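Local atomic coordinates of bacteriohemerythrin (Methylococcus capsulatus, PDB entry 4XPX), a protein that binds oxygen at a centre of two iron atoms and may store it or deliver it to oxygen-requiring enzymes. Residues Asp19-Ile24 with Val55-Ser60; Asp33-Gly38 with Val101-Thr106. One frame throughout, in Å; residues are numbered along the deposited sequence.

Contact 1 (Asp19-Ile24 with Val55-Ser60); sequences DQHKTI and VMHFKS. With FE2 (Fe (II) ion), chain C.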
loop_
_atom_site.group_PDB
_atom_site.type_symbol
_atom_site.label_atom_id
_atom_site.label_comp_id
_atom_site.label_asym_id
_atom_site.label_seq_id
_atom_site.Cartn_x
_atom_site.Cartn_y
_atom_site.Cartn_z
ATOM N N ASP A 19 -8.934 -5.324 -6.391
ATOM C CA ASP A 19 -9.659 -4.066 -6.324
ATOM C C ASP A 19 -9.033 -3.096 -5.350
ATOM O O ASP A 19 -8.888 -1.875 -5.653
ATOM C CB ASP A 19 -11.100 -4.330 -5.907
ATOM C CG ASP A 19 -11.917 -4.955 -7.009
ATOM O OD1 ASP A 19 -11.514 -4.935 -8.186
ATOM O OD2 ASP A 19 -12.967 -5.563 -6.620
ATOM N N GLN A 20 -8.631 -3.598 -4.188
ATOM C CA GLN A 20 -7.971 -2.714 -3.211
ATOM C C GLN A 20 -6.636 -2.237 -3.735
ATOM O O GLN A 20 -6.262 -1.068 -3.524
ATOM C CB GLN A 20 -7.822 -3.441 -1.829
ATOM C CG GLN A 20 -9.174 -3.683 -1.178
ATOM C CD GLN A 20 -9.056 -4.398 0.146
ATOM O OE1 GLN A 20 -8.146 -5.100 0.440
ATOM N NE2 GLN A 20 -9.996 -4.081 1.039
ATOM N N HIS A 21 -5.896 -3.109 -4.431
ATOM C CA HIS A 21 -4.624 -2.646 -5.043
ATOM C C HIS A 21 -4.857 -1.533 -6.023
ATOM O O HIS A 21 -4.111 -0.544 -6.087
ATOM C CB HIS A 21 -3.898 -3.802 -5.702
ATOM C CG HIS A 21 -3.397 -4.816 -4.723
ATOM N ND1 HIS A 21 -3.148 -6.133 -5.058
ATOM C CD2 HIS A 21 -3.071 -4.703 -3.387
ATOM C CE1 HIS A 21 -2.663 -6.746 -3.966
ATOM N NE2 HIS A 21 -2.621 -5.928 -2.923
ATOM N N LYS A 22 -5.909 -1.674 -6.870
ATOM C CA LYS A 22 -6.190 -0.611 -7.861
ATOM C C LYS A 22 -6.512 0.686 -7.152
ATOM O O LYS A 22 -6.043 1.789 -7.613
ATOM C CB LYS A 22 -7.310 -1.041 -8.788
ATOM C CG LYS A 22 -6.950 -2.157 -9.719
ATOM C CD LYS A 22 -8.170 -2.673 -10.429
ATOM C CE LYS A 22 -7.899 -3.938 -11.041
ATOM N NZ LYS A 22 -8.971 -4.438 -11.933
ATOM N N THR A 23 -7.274 0.655 -6.032
ATOM C CA THR A 23 -7.506 1.884 -5.290
ATOM C C THR A 23 -6.225 2.451 -4.724
ATOM O O THR A 23 -5.997 3.687 -4.815
ATOM C CB THR A 23 -8.501 1.610 -4.142
ATOM O OG1 THR A 23 -9.783 1.273 -4.678
ATOM C CG2 THR A 23 -8.634 2.798 -3.204
ATOM N N ILE A 24 -5.353 1.625 -4.148
ATOM C CA ILE A 24 -4.077 2.103 -3.645
ATOM C C ILE A 24 -3.317 2.825 -4.752
ATOM O O ILE A 24 -2.751 3.911 -4.524
ATOM C CB ILE A 24 -3.288 0.972 -3.008
ATOM C CG1 ILE A 24 -3.935 0.494 -1.717
ATOM C CG2 ILE A 24 -1.859 1.400 -2.756
ATOM C CD1 ILE A 24 -3.444 -0.825 -1.186
ATOM N N VAL A 55 -3.658 0.552 5.411
ATOM C CA VAL A 55 -3.808 -0.238 6.644
ATOM C C VAL A 55 -5.048 -1.089 6.568
ATOM O O VAL A 55 -5.001 -2.278 7.005
ATOM C CB VAL A 55 -3.759 0.695 7.839
ATOM C CG1 VAL A 55 -4.278 0.003 9.128
ATOM C CG2 VAL A 55 -2.448 1.319 8.049
ATOM N N MET A 56 -6.129 -0.572 6.055
ATOM C CA MET A 56 -7.334 -1.348 5.918
ATOM C C MET A 56 -7.152 -2.498 4.948
ATOM O O MET A 56 -7.612 -3.653 5.214
ATOM C CB MET A 56 -8.468 -0.427 5.472
ATOM C CG MET A 56 -9.802 -1.094 5.383
ATOM S SD MET A 56 -9.989 -2.016 3.852
ATOM C CE MET A 56 -9.823 -0.781 2.594
ATOM N N HIS A 57 -6.449 -2.273 3.837
ATOM C CA HIS A 57 -6.144 -3.312 2.885
ATOM C C HIS A 57 -5.341 -4.435 3.572
ATOM O O HIS A 57 -5.616 -5.655 3.366
ATOM C CB HIS A 57 -5.362 -2.714 1.729
ATOM C CG HIS A 57 -4.739 -3.767 0.842
ATOM N ND1 HIS A 57 -5.466 -4.739 0.195
ATOM C CD2 HIS A 57 -3.439 -4.039 0.560
ATOM C CE1 HIS A 57 -4.610 -5.548 -0.453
ATOM N NE2 HIS A 57 -3.372 -5.151 -0.242
ATOM N N PHE A 58 -4.321 -4.069 4.313
ATOM C CA PHE A 58 -3.515 -5.077 5.005
ATOM C C PHE A 58 -4.379 -5.884 5.926
ATOM O O PHE A 58 -4.220 -7.137 6.009
ATOM C CB PHE A 58 -2.373 -4.416 5.771
ATOM C CG PHE A 58 -1.285 -3.804 4.874
ATOM C CD1 PHE A 58 -0.334 -3.002 5.502
ATOM C CD2 PHE A 58 -1.179 -4.064 3.535
ATOM C CE1 PHE A 58 0.714 -2.461 4.773
ATOM C CE2 PHE A 58 -0.119 -3.491 2.857
ATOM C CZ PHE A 58 0.826 -2.736 3.444
ATOM N N LYS A 59 -5.259 -5.267 6.672
ATOM C CA LYS A 59 -6.170 -5.985 7.580
ATOM C C LYS A 59 -7.034 -6.919 6.788
ATOM O O LYS A 59 -7.353 -8.039 7.275
ATOM C CB LYS A 59 -6.960 -4.997 8.401
ATOM C CG LYS A 59 -6.211 -4.295 9.455
ATOM C CD LYS A 59 -7.175 -3.302 10.143
ATOM C CE LYS A 59 -6.475 -2.494 11.198
ATOM N NZ LYS A 59 -7.609 -1.568 11.586
ATOM N N SER A 60 -7.499 -6.502 5.633
ATOM C CA SER A 60 -8.344 -7.357 4.829
ATOM C C SER A 60 -7.621 -8.598 4.373
ATOM O O SER A 60 -8.151 -9.748 4.490
ATOM C CB SER A 60 -8.832 -6.601 3.606
ATOM O OG SER A 60 -9.590 -5.424 3.886
HETATM FE FE FE2 C . -1.713 -6.247 -1.063
HETATM O O HOH W 1 -0.488 -5.995 0.477
HETATM O O HOH W 2 -0.323 -4.179 -1.407
#

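Contact 2 (Asp33-Gly38 with Val101-Thr106); sequences DTAATG and VNQDTT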
loop_
_atom_site.group_PDB
_atom_site.type_symbol
_atom_site.label_atom_id
_atom_site.label_comp_id
_atom_site.label_asym_id
_atom_site.label_seq_id
_atom_site.Cartn_x
_atom_site.Cartn_y
_atom_site.Cartn_z
ATOM N N ASP A 33 1.163 13.438 -7.581
ATOM C CA ASP A 33 0.930 14.711 -8.264
ATOM C C ASP A 33 0.950 15.844 -7.296
ATOM O O ASP A 33 1.613 16.908 -7.523
ATOM C CB ASP A 33 -0.362 14.600 -9.068
ATOM C CG ASP A 33 -0.239 13.743 -10.300
ATOM O OD1 ASP A 33 0.857 13.376 -10.776
ATOM O OD2 ASP A 33 -1.348 13.455 -10.785
ATOM N N THR A 34 0.291 15.732 -6.215
ATOM C CA THR A 34 0.245 16.795 -5.214
ATOM C C THR A 34 1.593 17.028 -4.589
ATOM O O THR A 34 1.950 18.211 -4.167
ATOM C CB THR A 34 -0.871 16.449 -4.242
ATOM O OG1 THR A 34 -2.111 16.185 -4.954
ATOM C CG2 THR A 34 -1.058 17.560 -3.244
ATOM N N ALA A 35 2.418 16.001 -4.469
ATOM C CA ALA A 35 3.729 16.085 -3.860
ATOM C C ALA A 35 4.722 16.891 -4.709
ATOM O O ALA A 35 5.830 17.187 -4.183
ATOM C CB ALA A 35 4.267 14.709 -3.540
ATOM N N ALA A 36 4.420 17.198 -5.938
ATOM C CA ALA A 36 5.207 18.109 -6.774
ATOM C C ALA A 36 4.855 19.553 -6.555
ATOM O O ALA A 36 5.437 20.448 -7.223
ATOM C CB ALA A 36 5.098 17.729 -8.188
ATOM N N THR A 37 3.926 19.840 -5.642
ATOM C CA THR A 37 3.521 21.203 -5.323
ATOM C C THR A 37 3.952 21.572 -3.893
ATOM O O THR A 37 4.465 20.768 -3.105
ATOM C CB THR A 37 1.995 21.362 -5.402
ATOM O OG1 THR A 37 1.338 20.830 -4.232
ATOM C CG2 THR A 37 1.431 20.718 -6.696
ATOM N N GLY A 38 3.686 22.823 -3.551
ATOM C CA GLY A 38 3.803 23.296 -2.205
ATOM C C GLY A 38 2.543 23.379 -1.451
ATOM O O GLY A 38 2.497 24.114 -0.445
ATOM N N VAL A 101 6.816 15.610 2.633
ATOM C CA VAL A 101 6.447 14.563 1.704
ATOM C C VAL A 101 6.723 15.093 0.310
ATOM O O VAL A 101 6.285 16.204 -0.028
ATOM C CB VAL A 101 4.995 14.173 1.951
ATOM C CG1 VAL A 101 4.457 13.385 0.803
ATOM C CG2 VAL A 101 4.968 13.379 3.323
ATOM N N ASN A 102 7.419 14.299 -0.507
ATOM C CA ASN A 102 7.779 14.709 -1.863
ATOM C C ASN A 102 7.694 13.485 -2.751
ATOM O O ASN A 102 7.208 12.419 -2.321
ATOM C CB ASN A 102 9.092 15.415 -1.838
ATOM C CG ASN A 102 10.171 14.544 -1.304
ATOM O OD1 ASN A 102 10.198 13.319 -1.519
ATOM N ND2 ASN A 102 11.125 15.135 -0.557
ATOM N N GLN A 103 8.094 13.615 -3.997
ATOM C CA GLN A 103 7.947 12.523 -4.933
ATOM C C GLN A 103 8.919 11.350 -4.605
ATOM O O GLN A 103 8.742 10.242 -5.168
ATOM C CB GLN A 103 8.064 12.931 -6.376
ATOM C CG GLN A 103 6.864 13.758 -6.796
ATOM C CD GLN A 103 6.749 13.982 -8.290
ATOM O OE1 GLN A 103 7.769 13.924 -9.027
ATOM N NE2 GLN A 103 5.545 14.228 -8.752
ATOM N N ASP A 104 9.946 11.564 -3.740
ATOM C CA ASP A 104 10.654 10.373 -3.271
ATOM C C ASP A 104 9.824 9.577 -2.306
ATOM O O ASP A 104 9.974 8.331 -2.244
ATOM C CB ASP A 104 11.951 10.761 -2.567
ATOM C CG ASP A 104 12.999 11.256 -3.486
ATOM O OD1 ASP A 104 12.780 11.584 -4.625
ATOM O OD2 ASP A 104 14.172 11.214 -3.007
ATOM N N THR A 105 8.910 10.216 -1.573
ATOM C CA THR A 105 8.054 9.480 -0.687
ATOM C C THR A 105 7.140 8.559 -1.480
ATOM O O THR A 105 6.970 7.355 -1.174
ATOM C CB THR A 105 7.144 10.454 0.129
ATOM O OG1 THR A 105 7.921 11.571 0.596
ATOM C CG2 THR A 105 6.435 9.678 1.223
ATOM N N THR A 106 6.497 9.119 -2.532
ATOM C CA THR A 106 5.599 8.302 -3.370
ATOM C C THR A 106 6.350 7.298 -4.180
ATOM O O THR A 106 5.832 6.160 -4.333
ATOM C CB THR A 106 4.730 9.217 -4.206
ATOM O OG1 THR A 106 5.525 10.220 -4.775
ATOM C CG2 THR A 106 3.627 9.827 -3.369
HETATM O O HOH W 3 8.346 16.380 -4.972
HETATM O O HOH W 4 6.851 18.638 -1.919
#

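Contact 1 (Asp19-Ile24 with Val55-Ser60)
The His57 ring meets Gln20 OE1 at its edge, near its own plane, while Ile24 CD1 comes in obliquely, 3.7 Å from His57 CD2. The His21 ring has His57 NE2 at its edge; the two imidazole planes are turned 72° to each other. Their NE2 atoms lie close because both bind the same iron: His21 NE2 and His57 NE2 are each 2.1 Å from it. Two waters, Glu61 and Asp121 complete the site, the last two bridging to the second iron of this hemerythrin four-helix bundle. Helices 15-34 and 40-67 run antiparallel here, their local axes 10.5 Å apart. His57 swings out on a chi1 of 167°, its CG opposite the backbone N, and the turn of the ring about chi2 then points ND1 at Gln20 and NE2 at the metal. His57 ND1 donates to Gln20 OE1 over 2.7 Å in a nearly straight bond. The acceptor lies close to the ring plane of His57, but the donor reaches Gln20 OE1 from 33° off the carbonyl plane. The same amide spends its other end on Ser60: Gln20 NE2 gives a straight bond of 3.2 Å to Ser60 OG, within the amide plane, and also rests 3.5 Å from Met56 SD. With an alanine in place of Gln20, His57 ND1 would probably lose its acceptor and Ser60 OG its amide donor, leaving the ring freer to turn about its bond to iron. Gln20 is thus a second-shell residue, itself oriented by Ser60; its carbonyl pulling on the ND1 proton is likely to make the imidazole a somewhat stronger electron donor to the iron.

Contact 2 (Asp33-Gly38 with Val101-Thr106)
Backbone meets backbone where Ala35 and Asn102 bring their CA atoms within 4.7 Å, the first in a type I beta turn from Thr34 to Thr37 at the C-terminal end of helix 15-34, the second at the N-cap of helix 103-121. Asn102 and Thr105 form a capping box: Asn102 N donates to Thr105 OG1 over 3.0 Å, while Asn102 OD1 takes weak bonds from Asp104 N and Thr105 N. Against this helix start lies the methyl of Ala35, its CB 3.7 Å from Asn102 C, so the buried Ala35 methyl packs on the backbone of the cap residue. Gln103 runs alongside, extended beyond CG, and brings its amide to the next alanine, with Gln103 NE2 3.6 Å from Ala36 CB. The polar end of that amide is held by His32, whose backbone O accepts from Gln103 NE2; Thr106 OG1 also bonds His32, through the imidazole ND1. Just before the cap residue in the chain, Val101 packs on Ile43 and Leu47 of helix 40-67 and on Leu90 and Phe94 of helix 73-95, so this corner of the four-helix bundle brings together side chains of both those helices. Water bridges the two backbones: one molecule accepts from Gln103 N at 2.9 Å and donates to Ala35 O at 2.8 Å.

How the contacts relate
Contacts 1 and 2 share helix 15-34, contact 1 in its first half and contact 2 where it runs out into a turn. Their centres are about 21 Å apart and their nearest atoms about 9 Å, with no touch. Along the chain the segments alternate, 19-24, 33-38, 55-60, 101-106; helix 15-34 packs on helix 40-67 in contact 1 and, at its far end, on the start of helix 103-121 in contact 2. All four segments fall within the one hemerythrin domain. One helix thus carries an iron ligand in contact 1, about 7 Å from the centre of the chain, and in contact 2, at about 16 Å, joins in structural packing remote from the metals.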